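Local coordinates for Sso-CP2 metallo-carboxypetidase (Sulfolobus solfataricus, PDB 4MMO), which probably acts as a zinc-dependent carboxypeptidase of the M20 peptidase family, hydrolysing peptide bonds at a zinc-binding active site, at residues 10-15 / 97-102; 108-113 / 418-423; 403-408 / 412-417. All coordinates share one frame; numbering follows the deposited sequence.

Contact 1: 10-15 / 97-102; sequences EFLKKP and IYARGA
With CG set opposite its own carbonyl carbon (chi1 -75°) and chi2 near 172°, Leu12 spreads its two methyls over the 97-102 segment. CD1 goes to the strand end and meets Ile97 CG2 at 3.5 Å, the two branched chains crossing at a slant. CD2 goes to the turn, where it lies 3.7 Å from Ala102 CA and equally close to Gly101 O. Nearer the backbone, Leu12 CB rests 4.1 Å from Ala99 CB; the short methyl of alanine lets the helix backbone come near. Strand 96-98 leads here through a type II beta turn, Ala99 to Ala102, into helix 102-121, which carries the zinc ligand Asp104. Gly101 fills the turn position with positive phi (96°), where a CB would press against the preceding carbonyl O. No direct hydrogen bond links the segments. Instead, a water donates to Leu12 O at 2.9 Å and to Arg100 O at 2.7 Å, bridging a carbonyl of the 10-15 segment to one in the turn. Arg100 sends its guanidinium group away from Leu12 to a salt bridge with Glu413, while Ile97 also packs on Leu8 and Ile9 of helix 3-12.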
ATOM      1  N   GLU A  10      17.288  18.282  30.132  0.93 40.29           N
ATOM      2  CA  GLU A  10      16.300  19.338  29.945  0.93 39.86           C
ATOM      3  C   GLU A  10      15.954  19.500  28.462  0.93 47.60           C
ATOM      4  O   GLU A  10      14.787  19.630  28.100  0.93 42.33           O
ATOM      5  CB  GLU A  10      16.853  20.647  30.513  0.93 46.40           C
ATOM      6  CG  GLU A  10      15.930  21.841  30.416  0.93 68.79           C
ATOM      7  CD  GLU A  10      16.555  23.091  31.010  0.93 81.45           C
ATOM      8  OE1 GLU A  10      17.732  23.377  30.691  0.93 78.48           O
ATOM      9  OE2 GLU A  10      15.875  23.780  31.801  0.93 66.41           O
ATOM     10  N   PHE A  11      16.979  19.478  27.614  1.00 42.83           N
ATOM     11  CA  PHE A  11      16.816  19.613  26.167  1.00 39.75           C
ATOM     12  C   PHE A  11      16.007  18.442  25.620  1.00 31.65           C
ATOM     13  O   PHE A  11      15.082  18.620  24.819  1.00 30.87           O
ATOM     14  CB  PHE A  11      18.207  19.633  25.510  1.00 44.43           C
ATOM     15  CG  PHE A  11      18.221  20.066  24.058  1.00 39.52           C
ATOM     16  CD1 PHE A  11      17.197  20.825  23.514  1.00 31.43           C
ATOM     17  CD2 PHE A  11      19.290  19.712  23.239  1.00 38.32           C
ATOM     18  CE1 PHE A  11      17.236  21.222  22.182  1.00 30.29           C
ATOM     19  CE2 PHE A  11      19.336  20.106  21.911  1.00 27.01           C
ATOM     20  CZ  PHE A  11      18.306  20.859  21.381  1.00 42.41           C
ATOM     21  N   LEU A  12      16.365  17.243  26.067  1.00 27.03           N
ATOM     22  CA  LEU A  12      15.762  16.008  25.578  1.00 40.94           C
ATOM     23  C   LEU A  12      14.291  15.859  25.979  1.00 53.33           C
ATOM     24  O   LEU A  12      13.529  15.164  25.309  1.00 45.46           O
ATOM     25  CB  LEU A  12      16.551  14.806  26.096  1.00 37.22           C
ATOM     26  CG  LEU A  12      17.907  14.523  25.435  1.00 38.41           C
ATOM     27  CD1 LEU A  12      18.648  13.428  26.187  1.00 26.92           C
ATOM     28  CD2 LEU A  12      17.725  14.124  23.978  1.00 45.53           C
ATOM     29  N   LYS A  13      13.896  16.501  27.074  1.00 34.90           N
ATOM     30  CA  LYS A  13      12.527  16.392  27.558  1.00 49.12           C
ATOM     31  C   LYS A  13      11.568  17.212  26.706  1.00 46.41           C
ATOM     32  O   LYS A  13      10.357  17.019  26.771  1.00 52.87           O
ATOM     33  CB  LYS A  13      12.433  16.833  29.018  1.00 37.23           C
ATOM     34  CG  LYS A  13      12.893  15.784  30.012  1.00 33.95           C
ATOM     35  CD  LYS A  13      12.976  16.369  31.409  1.00 44.43           C
ATOM     36  CE  LYS A  13      13.177  15.291  32.459  1.00 67.94           C
ATOM     37  NZ  LYS A  13      13.403  15.876  33.811  1.00 82.96           N
ATOM     38  N   LYS A  14      12.112  18.125  25.909  1.00 38.99           N
ATOM     39  CA  LYS A  14      11.286  18.950  25.040  1.00 42.00           C
ATOM     40  C   LYS A  14      11.059  18.256  23.704  1.00 38.68           C
ATOM     41  O   LYS A  14      12.005  18.052  22.946  1.00 47.55           O
ATOM     42  CB  LYS A  14      11.930  20.313  24.808  1.00 30.17           C
ATOM     43  CG  LYS A  14      12.250  21.066  26.085  1.00 44.19           C
ATOM     44  CD  LYS A  14      12.256  22.567  25.859  1.00 59.30           C
ATOM     45  CE  LYS A  14      12.681  23.312  27.114  1.00 68.43           C
ATOM     46  NZ  LYS A  14      11.879  22.918  28.307  1.00 76.94           N
ATOM     47  N   PRO A  15       9.804  17.876  23.411  1.00 49.13           N
ATOM     48  CA  PRO A  15       9.581  17.284  22.092  1.00 44.92           C
ATOM     49  C   PRO A  15       9.734  18.320  20.988  1.00 40.13           C
ATOM     50  O   PRO A  15       9.595  19.519  21.227  1.00 44.48           O
ATOM     51  CB  PRO A  15       8.143  16.758  22.174  1.00 63.31           C
ATOM     52  CG  PRO A  15       7.501  17.554  23.240  1.00 57.35           C
ATOM     53  CD  PRO A  15       8.579  17.884  24.229  1.00 42.83           C
ATOM     54  N   ILE A  97      20.941   7.433  28.717  1.00 55.47           N
ATOM     55  CA  ILE A  97      19.787   8.320  28.674  1.00 44.52           C
ATOM     56  C   ILE A  97      18.848   7.827  27.587  1.00 46.69           C
ATOM     57  O   ILE A  97      19.268   7.643  26.451  1.00 39.40           O
ATOM     58  CB  ILE A  97      20.192   9.764  28.347  1.00 46.14           C
ATOM     59  CG1 ILE A  97      21.250  10.261  29.330  1.00 38.09           C
ATOM     60  CG2 ILE A  97      18.968  10.679  28.384  1.00 56.25           C
ATOM     61  CD1 ILE A  97      21.885  11.567  28.917  1.00 40.08           C
ATOM     62  N   TYR A  98      17.579   7.629  27.934  1.00 52.21           N
ATOM     63  CA  TYR A  98      16.598   7.099  26.992  1.00 43.83           C
ATOM     64  C   TYR A  98      15.620   8.171  26.538  1.00 48.63           C
ATOM     65  O   TYR A  98      14.735   8.581  27.289  1.00 53.53           O
ATOM     66  CB  TYR A  98      15.841   5.923  27.616  1.00 45.33           C
ATOM     67  CG  TYR A  98      16.677   4.672  27.724  1.00 45.45           C
ATOM     68  CD1 TYR A  98      17.500   4.455  28.822  1.00 52.35           C
ATOM     69  CD2 TYR A  98      16.654   3.714  26.723  1.00 46.04           C
ATOM     70  CE1 TYR A  98      18.272   3.313  28.920  1.00 57.52           C
ATOM     71  CE2 TYR A  98      17.422   2.571  26.810  1.00 58.27           C
ATOM     72  CZ  TYR A  98      18.230   2.374  27.910  1.00 62.48           C
ATOM     73  OH  TYR A  98      18.996   1.235  27.999  1.00 53.84           O
ATOM     74  N   ALA A  99      15.785   8.622  25.300  1.00 42.42           N
ATOM     75  CA  ALA A  99      14.886   9.607  24.722  1.00 44.85           C
ATOM     76  C   ALA A  99      15.030   9.652  23.207  1.00 46.14           C
ATOM     77  O   ALA A  99      16.113   9.408  22.671  1.00 34.21           O
ATOM     78  CB  ALA A  99      15.162  10.980  25.311  1.00 31.80           C
ATOM     79  N   ARG A 100      13.931   9.945  22.518  1.00 34.71           N
ATOM     80  CA  ARG A 100      14.004  10.291  21.105  1.00 42.28           C
ATOM     81  C   ARG A 100      14.865  11.543  20.981  1.00 42.75           C
ATOM     82  O   ARG A 100      14.645  12.526  21.693  1.00 43.59           O
ATOM     83  CB  ARG A 100      12.603  10.535  20.532  1.00 36.77           C
ATOM     84  CG  ARG A 100      12.561  11.278  19.193  1.00 29.58           C
ATOM     85  CD  ARG A 100      13.244  10.512  18.054  1.00 29.56           C
ATOM     86  NE  ARG A 100      12.397   9.469  17.480  1.00 37.71           N
ATOM     87  CZ  ARG A 100      12.586   8.156  17.607  1.00 55.19           C
ATOM     88  NH1 ARG A 100      13.614   7.664  18.289  1.00 53.74           N
ATOM     89  NH2 ARG A 100      11.733   7.320  17.032  1.00 58.31           N
ATOM     90  N   GLY A 101      15.848  11.496  20.087  1.00 36.01           N
ATOM     91  CA  GLY A 101      16.741  12.621  19.867  1.00 32.40           C
ATOM     92  C   GLY A 101      18.059  12.556  20.622  1.00 36.78           C
ATOM     93  O   GLY A 101      18.874  13.470  20.533  1.00 43.16           O
ATOM     94  N   ALA A 102      18.274  11.483  21.370  1.00 30.57           N
ATOM     95  CA  ALA A 102      19.475  11.362  22.185  1.00 37.80           C
ATOM     96  C   ALA A 102      20.723  11.257  21.295  1.00 32.18           C
ATOM     97  O   ALA A 102      21.729  11.922  21.535  1.00 40.77           O
ATOM     98  CB  ALA A 102      19.363  10.159  23.100  1.00 35.35           C
TER
HETATM   99  O   HOH W   1      14.246  15.110  22.499  1.00 30.23           O

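Contact 2: 108-113 / 418-423; sequences TLMARL and DDYYKA
Two helical segments, 108-113 and 418-423, run in broadly the same direction, their axes 9.0 Å apart and crossing at -45°. The backbones come nearest at Ala111 CA and Ala423 CA, 5.9 Å apart; the small methyls of these two alanines, CB to CB 3.8 Å, allow this approach. Beside this pair lies the ring of Tyr420. Its CG is anti to the backbone N (chi1 172°), which carries the ring across to the neighbouring helix, where CE1 comes 3.6 Å from Ala111 N and 3.8 Å from Ala111 CB. The backbone of Met110 and Ala111 thus meets the ring at its edge, near the ring plane. This is helix-to-helix packing within the M20 peptidase fold, joining helix 102-121, whose first turn carries the zinc ligand Asp104, to the C-terminal helix 417-433. Tyr420 OH reaches Met110 CG at 3.4 Å, and that hydroxyl is hydrogen-bonded to Glu4 O, so the phenol tethers the N-terminal helix 3-12 as well. Tyrosine combines a broad apolar ring for the interface with a polar end for the Glu4 carbonyl. Met110 turns its thioether away from Tyr420, and its flexible chain packs on Thr7 and Phe11 of helix 3-12.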
ATOM      1  N   THR A 108      24.621  15.185  20.449  1.00 28.26           N
ATOM      2  CA  THR A 108      25.781  15.687  19.714  1.00 35.76           C
ATOM      3  C   THR A 108      25.740  17.208  19.632  1.00 39.65           C
ATOM      4  O   THR A 108      26.773  17.869  19.707  1.00 34.84           O
ATOM      5  CB  THR A 108      25.834  15.099  18.293  1.00 29.54           C
ATOM      6  OG1 THR A 108      25.839  13.670  18.371  1.00 39.57           O
ATOM      7  CG2 THR A 108      27.082  15.573  17.545  1.00 31.50           C
ATOM      8  N   LEU A 109      24.539  17.761  19.492  1.00 38.01           N
ATOM      9  CA  LEU A 109      24.377  19.207  19.387  1.00 25.64           C
ATOM     10  C   LEU A 109      24.827  19.875  20.675  1.00 29.42           C
ATOM     11  O   LEU A 109      25.501  20.906  20.651  1.00 33.40           O
ATOM     12  CB  LEU A 109      22.914  19.562  19.085  1.00 29.42           C
ATOM     13  CG  LEU A 109      22.532  21.025  18.822  1.00 31.63           C
ATOM     14  CD1 LEU A 109      21.187  21.071  18.103  1.00 35.04           C
ATOM     15  CD2 LEU A 109      22.438  21.869  20.090  1.00 28.14           C
ATOM     16  N   MET A 110      24.454  19.274  21.799  1.00 31.45           N
ATOM     17  CA  MET A 110      24.682  19.875  23.107  1.00 36.24           C
ATOM     18  C   MET A 110      26.128  19.670  23.556  1.00 38.69           C
ATOM     19  O   MET A 110      26.713  20.541  24.204  1.00 38.17           O
ATOM     20  CB  MET A 110      23.722  19.273  24.136  1.00 33.08           C
ATOM     21  CG  MET A 110      23.760  19.941  25.498  1.00 49.58           C
ATOM     22  SD  MET A 110      23.224  21.658  25.463  1.00 55.38           S
ATOM     23  CE  MET A 110      21.504  21.481  25.003  1.00 36.64           C
ATOM     24  N   ALA A 111      26.691  18.514  23.218  1.00 32.88           N
ATOM     25  CA  ALA A 111      28.091  18.230  23.509  1.00 35.77           C
ATOM     26  C   ALA A 111      28.972  19.318  22.912  1.00 29.50           C
ATOM     27  O   ALA A 111      29.808  19.901  23.602  1.00 34.08           O
ATOM     28  CB  ALA A 111      28.487  16.866  22.961  1.00 32.56           C
ATOM     29  N   ARG A 112      28.755  19.610  21.633  1.00 36.83           N
ATOM     30  CA  ARG A 112      29.531  20.625  20.934  1.00 36.49           C
ATOM     31  C   ARG A 112      29.420  21.982  21.621  1.00 44.85           C
ATOM     32  O   ARG A 112      30.408  22.708  21.733  1.00 42.76           O
ATOM     33  CB  ARG A 112      29.072  20.745  19.482  1.00 31.05           C
ATOM     34  CG  ARG A 112      29.369  19.522  18.638  1.00 26.09           C
ATOM     35  CD  ARG A 112      28.847  19.694  17.226  1.00 29.46           C
ATOM     36  NE  ARG A 112      29.226  18.577  16.366  1.00 35.25           N
ATOM     37  CZ  ARG A 112      28.873  18.460  15.090  1.00 30.72           C
ATOM     38  NH1 ARG A 112      28.124  19.392  14.516  1.00 35.91           N
ATOM     39  NH2 ARG A 112      29.265  17.407  14.388  1.00 30.05           N
ATOM     40  N   LEU A 113      28.218  22.313  22.083  1.00 37.75           N
ATOM     41  CA  LEU A 113      27.974  23.583  22.768  1.00 36.53           C
ATOM     42  C   LEU A 113      28.783  23.693  24.053  1.00 37.95           C
ATOM     43  O   LEU A 113      29.345  24.744  24.355  1.00 35.08           O
ATOM     44  CB  LEU A 113      26.488  23.740  23.108  1.00 31.90           C
ATOM     45  CG  LEU A 113      25.628  24.629  22.212  1.00 46.22           C
ATOM     46  CD1 LEU A 113      24.191  24.623  22.717  1.00 47.00           C
ATOM     47  CD2 LEU A 113      26.154  26.053  22.160  1.00 57.76           C
ATOM     48  N   ASP A 418      28.597   8.106  29.129  1.00 41.34           N
ATOM     49  CA  ASP A 418      30.041   8.206  28.934  1.00 40.28           C
ATOM     50  C   ASP A 418      30.381   8.634  27.506  1.00 40.71           C
ATOM     51  O   ASP A 418      31.380   9.320  27.277  1.00 60.64           O
ATOM     52  CB  ASP A 418      30.727   6.874  29.257  1.00 71.12           C
ATOM     53  CG  ASP A 418      30.682   6.530  30.740  1.00 97.65           C
ATOM     54  OD1 ASP A 418      30.426   7.436  31.563  1.00 95.47           O
ATOM     55  OD2 ASP A 418      30.912   5.350  31.081  1.00104.61           O
ATOM     56  N   ASP A 419      29.551   8.235  26.546  1.00 37.81           N
ATOM     57  CA  ASP A 419      29.762   8.631  25.157  1.00 52.83           C
ATOM     58  C   ASP A 419      29.439  10.108  24.964  1.00 42.90           C
ATOM     59  O   ASP A 419      30.006  10.765  24.092  1.00 41.66           O
ATOM     60  CB  ASP A 419      28.927   7.772  24.207  1.00 50.67           C
ATOM     61  CG  ASP A 419      29.430   6.347  24.116  1.00 58.67           C
ATOM     62  OD1 ASP A 419      30.547   6.075  24.603  1.00 70.25           O
ATOM     63  OD2 ASP A 419      28.716   5.496  23.550  1.00 56.49           O
ATOM     64  N   TYR A 420      28.528  10.628  25.784  1.00 41.61           N
ATOM     65  CA  TYR A 420      28.184  12.043  25.729  1.00 38.64           C
ATOM     66  C   TYR A 420      29.376  12.875  26.181  1.00 37.87           C
ATOM     67  O   TYR A 420      29.691  13.906  25.588  1.00 41.24           O
ATOM     68  CB  TYR A 420      26.968  12.342  26.610  1.00 36.32           C
ATOM     69  CG  TYR A 420      26.663  13.814  26.760  1.00 34.43           C
ATOM     70  CD1 TYR A 420      26.452  14.617  25.645  1.00 31.25           C
ATOM     71  CD2 TYR A 420      26.577  14.401  28.015  1.00 36.32           C
ATOM     72  CE1 TYR A 420      26.170  15.967  25.777  1.00 30.57           C
ATOM     73  CE2 TYR A 420      26.293  15.750  28.156  1.00 40.94           C
ATOM     74  CZ  TYR A 420      26.087  16.527  27.034  1.00 40.78           C
ATOM     75  OH  TYR A 420      25.804  17.867  27.169  1.00 43.43           O
ATOM     76  N   TYR A 421      30.040  12.415  27.236  1.00 35.36           N
ATOM     77  CA  TYR A 421      31.204  13.115  27.768  1.00 43.90           C
ATOM     78  C   TYR A 421      32.403  13.015  26.832  1.00 44.94           C
ATOM     79  O   TYR A 421      33.171  13.966  26.706  1.00 41.36           O
ATOM     80  CB  TYR A 421      31.562  12.589  29.161  1.00 41.44           C
ATOM     81  CG  TYR A 421      30.567  12.995  30.223  1.00 55.12           C
ATOM     82  CD1 TYR A 421      30.310  14.335  30.480  1.00 57.14           C
ATOM     83  CD2 TYR A 421      29.885  12.045  30.967  1.00 68.70           C
ATOM     84  CE1 TYR A 421      29.402  14.717  31.442  1.00 57.38           C
ATOM     85  CE2 TYR A 421      28.972  12.418  31.936  1.00 71.24           C
ATOM     86  CZ  TYR A 421      28.735  13.755  32.168  1.00 58.69           C
ATOM     87  OH  TYR A 421      27.829  14.135  33.132  1.00 54.27           O
ATOM     88  N   LYS A 422      32.563  11.876  26.164  1.00 33.93           N
ATOM     89  CA  LYS A 422      33.646  11.738  25.192  1.00 45.41           C
ATOM     90  C   LYS A 422      33.405  12.647  23.993  1.00 49.20           C
ATOM     91  O   LYS A 422      34.352  13.126  23.372  1.00 36.76           O
ATOM     92  CB  LYS A 422      33.797  10.293  24.708  1.00 40.04           C
ATOM     93  CG  LYS A 422      34.464   9.354  25.698  1.00 45.42           C
ATOM     94  CD  LYS A 422      34.992   8.124  24.980  1.00 76.69           C
ATOM     95  CE  LYS A 422      35.293   6.983  25.934  1.00 85.65           C
ATOM     96  NZ  LYS A 422      35.287   5.674  25.222  1.00 92.67           N
ATOM     97  N   ALA A 423      32.135  12.886  23.672  1.00 39.23           N
ATOM     98  CA  ALA A 423      31.792  13.709  22.519  1.00 35.41           C
ATOM     99  C   ALA A 423      32.174  15.163  22.773  1.00 37.84           C
ATOM    100  O   ALA A 423      32.741  15.824  21.899  1.00 36.52           O
ATOM    101  CB  ALA A 423      30.305  13.589  22.194  1.00 30.71           C
TER

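Contact 3: 403-408 / 412-417; sequences GYYSNA and NENIKI
The ring of Tyr405 has Lys416 CE over one face, 3.9 Å from the centroid in a CH-pi contact, and Ser406 OG over the opposite face, offset toward the rim. In plane at its edge lie Ile415 CA and Asn414 OD1, the latter 3.4 Å from Tyr405 CD1; the Asn414 amide is turned 32° from the ring. Tyr405 CG lies between its backbone N and carbonyl carbon (chi1 60°), bringing the ring against the strand. The lysine's extended chain suits this place, laying methylenes along the ring. Tyr405 OH accepts a nearly straight bond from Lys416 N (2.8 Å, 166°) and is also hydrogen-bonded to Asp419. Ser406 grips Asn414 twice: its O accepts from Asn414 N at 3.0 Å, and its OG donates to Asn414 O at 2.9 Å. Gly403 N donates to the same OG, so the small hydroxyl ties its loop to the strand. Asn414 ND2 donates to Asn412 O, fixing the amide. Glu413 accepts from Ser103 N and Asp104 N and forms a salt bridge with Arg100, tying 412-417 to the backbone of a zinc ligand. Strand 414-416 edges the three-stranded antiparallel sheet beside 96-98; Ile415 packs on the start of helix 102-121, and helix 417-433 follows.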
ATOM      1  N   GLY A 403      25.908   6.032  19.126  1.00 60.64           N
ATOM      2  CA  GLY A 403      26.644   4.883  18.638  1.00 68.80           C
ATOM      3  C   GLY A 403      25.747   3.907  17.901  1.00 68.58           C
ATOM      4  O   GLY A 403      24.634   4.250  17.497  1.00 58.13           O
ATOM      5  N   TYR A 404      26.239   2.685  17.733  1.00 58.84           N
ATOM      6  CA  TYR A 404      25.509   1.632  17.034  1.00 80.08           C
ATOM      7  C   TYR A 404      24.351   1.124  17.886  1.00 70.44           C
ATOM      8  O   TYR A 404      23.330   0.679  17.367  1.00 67.16           O
ATOM      9  CB  TYR A 404      26.464   0.479  16.719  1.00 96.51           C
ATOM     10  CG  TYR A 404      25.903  -0.570  15.786  1.00100.66           C
ATOM     11  CD1 TYR A 404      25.559  -0.253  14.479  1.00103.26           C
ATOM     12  CD2 TYR A 404      25.741  -1.885  16.206  1.00 98.26           C
ATOM     13  CE1 TYR A 404      25.056  -1.212  13.620  1.00104.19           C
ATOM     14  CE2 TYR A 404      25.239  -2.852  15.354  1.00100.46           C
ATOM     15  CZ  TYR A 404      24.900  -2.510  14.062  1.00101.48           C
ATOM     16  OH  TYR A 404      24.401  -3.468  13.210  1.00100.97           O
ATOM     17  N   TYR A 405      24.533   1.195  19.201  1.00 84.42           N
ATOM     18  CA  TYR A 405      23.547   0.737  20.175  1.00 86.84           C
ATOM     19  C   TYR A 405      22.357   1.685  20.286  1.00 71.14           C
ATOM     20  O   TYR A 405      21.358   1.359  20.926  1.00 64.47           O
ATOM     21  CB  TYR A 405      24.211   0.647  21.553  1.00 98.27           C
ATOM     22  CG  TYR A 405      24.753   1.982  22.029  1.00 99.70           C
ATOM     23  CD1 TYR A 405      23.948   2.873  22.727  1.00 96.97           C
ATOM     24  CD2 TYR A 405      26.066   2.357  21.763  1.00 95.39           C
ATOM     25  CE1 TYR A 405      24.433   4.094  23.149  1.00 89.50           C
ATOM     26  CE2 TYR A 405      26.560   3.580  22.184  1.00 93.26           C
ATOM     27  CZ  TYR A 405      25.739   4.445  22.876  1.00 84.95           C
ATOM     28  OH  TYR A 405      26.225   5.664  23.299  1.00 63.25           O
ATOM     29  N   SER A 406      22.471   2.856  19.668  1.00 62.46           N
ATOM     30  CA  SER A 406      21.603   3.986  19.993  1.00 60.37           C
ATOM     31  C   SER A 406      20.148   3.887  19.523  1.00 64.15           C
ATOM     32  O   SER A 406      19.300   4.618  20.024  1.00 50.23           O
ATOM     33  CB  SER A 406      22.216   5.280  19.459  1.00 56.31           C
ATOM     34  OG  SER A 406      23.311   5.691  20.260  1.00 54.60           O
ATOM     35  N   ASN A 407      19.861   3.006  18.571  1.00 64.60           N
ATOM     36  CA  ASN A 407      18.501   2.856  18.051  1.00 72.55           C
ATOM     37  C   ASN A 407      17.901   4.179  17.562  1.00 74.11           C
ATOM     38  O   ASN A 407      16.750   4.504  17.865  1.00 56.69           O
ATOM     39  CB  ASN A 407      17.584   2.220  19.105  1.00 82.67           C
ATOM     40  CG  ASN A 407      17.815   0.727  19.263  1.00 93.38           C
ATOM     41  OD1 ASN A 407      18.091   0.022  18.291  1.00105.19           O
ATOM     42  ND2 ASN A 407      17.697   0.236  20.491  1.00 86.08           N
ATOM     43  N   ALA A 408      18.686   4.945  16.813  1.00 66.89           N
ATOM     44  CA  ALA A 408      18.176   6.156  16.183  1.00 70.17           C
ATOM     45  C   ALA A 408      17.194   5.771  15.078  1.00 74.32           C
ATOM     46  O   ALA A 408      17.399   4.781  14.373  1.00 77.16           O
ATOM     47  CB  ALA A 408      19.317   6.985  15.619  1.00 61.81           C
ATOM     48  N   ASN A 412      12.980   3.412  21.731  1.00 43.68           N
ATOM     49  CA  ASN A 412      13.963   3.284  22.801  1.00 52.34           C
ATOM     50  C   ASN A 412      15.332   3.786  22.367  1.00 56.26           C
ATOM     51  O   ASN A 412      16.350   3.148  22.627  1.00 47.71           O
ATOM     52  CB  ASN A 412      14.047   1.838  23.291  1.00 52.36           C
ATOM     53  CG  ASN A 412      12.700   1.300  23.741  1.00 61.17           C
ATOM     54  OD1 ASN A 412      12.004   1.925  24.544  1.00 44.74           O
ATOM     55  ND2 ASN A 412      12.317   0.144  23.210  1.00 49.12           N
ATOM     56  N   GLU A 413      15.348   4.935  21.702  1.00 45.83           N
ATOM     57  CA  GLU A 413      16.601   5.586  21.358  1.00 48.96           C
ATOM     58  C   GLU A 413      17.329   5.994  22.631  1.00 49.57           C
ATOM     59  O   GLU A 413      16.706   6.470  23.581  1.00 37.97           O
ATOM     60  CB  GLU A 413      16.354   6.817  20.487  1.00 44.00           C
ATOM     61  CG  GLU A 413      17.616   7.613  20.180  1.00 41.02           C
ATOM     62  CD  GLU A 413      17.339   8.835  19.332  1.00 46.11           C
ATOM     63  OE1 GLU A 413      16.222   8.933  18.781  1.00 47.24           O
ATOM     64  OE2 GLU A 413      18.230   9.707  19.229  1.00 43.46           O
ATOM     65  N   ASN A 414      18.648   5.819  22.642  1.00 47.59           N
ATOM     66  CA  ASN A 414      19.445   6.150  23.817  1.00 39.80           C
ATOM     67  C   ASN A 414      20.916   6.393  23.499  1.00 42.88           C
ATOM     68  O   ASN A 414      21.409   5.963  22.458  1.00 48.80           O
ATOM     69  CB  ASN A 414      19.347   5.021  24.838  1.00 57.88           C
ATOM     70  CG  ASN A 414      20.085   3.775  24.390  1.00 52.17           C
ATOM     71  OD1 ASN A 414      21.272   3.618  24.660  1.00 48.85           O
ATOM     72  ND2 ASN A 414      19.387   2.889  23.691  1.00 42.99           N
ATOM     73  N   ILE A 415      21.606   7.087  24.401  1.00 38.98           N
ATOM     74  CA  ILE A 415      23.060   7.235  24.323  1.00 48.09           C
ATOM     75  C   ILE A 415      23.704   6.934  25.677  1.00 45.41           C
ATOM     76  O   ILE A 415      23.141   7.246  26.729  1.00 50.18           O
ATOM     77  CB  ILE A 415      23.488   8.648  23.848  1.00 32.08           C
ATOM     78  CG1 ILE A 415      22.987   9.737  24.800  1.00 42.17           C
ATOM     79  CG2 ILE A 415      22.965   8.912  22.447  1.00 49.54           C
ATOM     80  CD1 ILE A 415      23.845  10.967  24.795  1.00 46.63           C
ATOM     81  N   LYS A 416      24.880   6.318  25.650  1.00 50.47           N
ATOM     82  CA  LYS A 416      25.649   6.113  26.868  1.00 38.60           C
ATOM     83  C   LYS A 416      26.103   7.469  27.383  1.00 50.48           C
ATOM     84  O   LYS A 416      26.604   8.297  26.620  1.00 44.17           O
ATOM     85  CB  LYS A 416      26.858   5.216  26.605  1.00 57.40           C
ATOM     86  CG  LYS A 416      26.506   3.781  26.256  1.00 57.02           C
ATOM     87  CD  LYS A 416      27.748   2.966  25.945  1.00 69.77           C
ATOM     88  CE  LYS A 416      27.390   1.638  25.295  1.00 89.93           C
ATOM     89  NZ  LYS A 416      28.594   0.851  24.905  1.00 95.62           N
ATOM     90  N   ILE A 417      25.911   7.700  28.676  1.00 36.70           N
ATOM     91  CA  ILE A 417      26.318   8.952  29.293  1.00 46.39           C
ATOM     92  C   ILE A 417      27.817   9.181  29.091  1.00 49.70           C
ATOM     93  O   ILE A 417      28.253  10.313  28.884  1.00 46.96           O
ATOM     94  CB  ILE A 417      25.939   8.982  30.795  1.00 50.29           C
ATOM     95  CG1 ILE A 417      24.414   9.075  30.932  1.00 59.97           C
ATOM     96  CG2 ILE A 417      26.619  10.152  31.512  1.00 42.45           C
ATOM     97  CD1 ILE A 417      23.891   9.132  32.358  1.00 57.30           C
TER

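The three contacts lie 12 to 14 Å apart, centre to centre, on one side of the chain's centre. Contact 1 closes before the others open; contact 3 is nested in the long loop closed by contact 2. Strands 96-98 and 414-416, neighbours in one antiparallel sheet, join contacts 1 and 3, and Ala99 N probably bonds to Glu413 O. Each strand leads into a helix, 102-121 and 417-433, and these two helices pack together in contact 2. Phe11 packs on Met110, joining contacts 1 and 2 directly. The N-terminal, zinc-ligand and C-terminal helices are thereby packed together, with contacts 1 and 3 the nearer to the zinc (about 9 Å from the side-chain position of Gly101, about 8 Å from the Ala408 side chain).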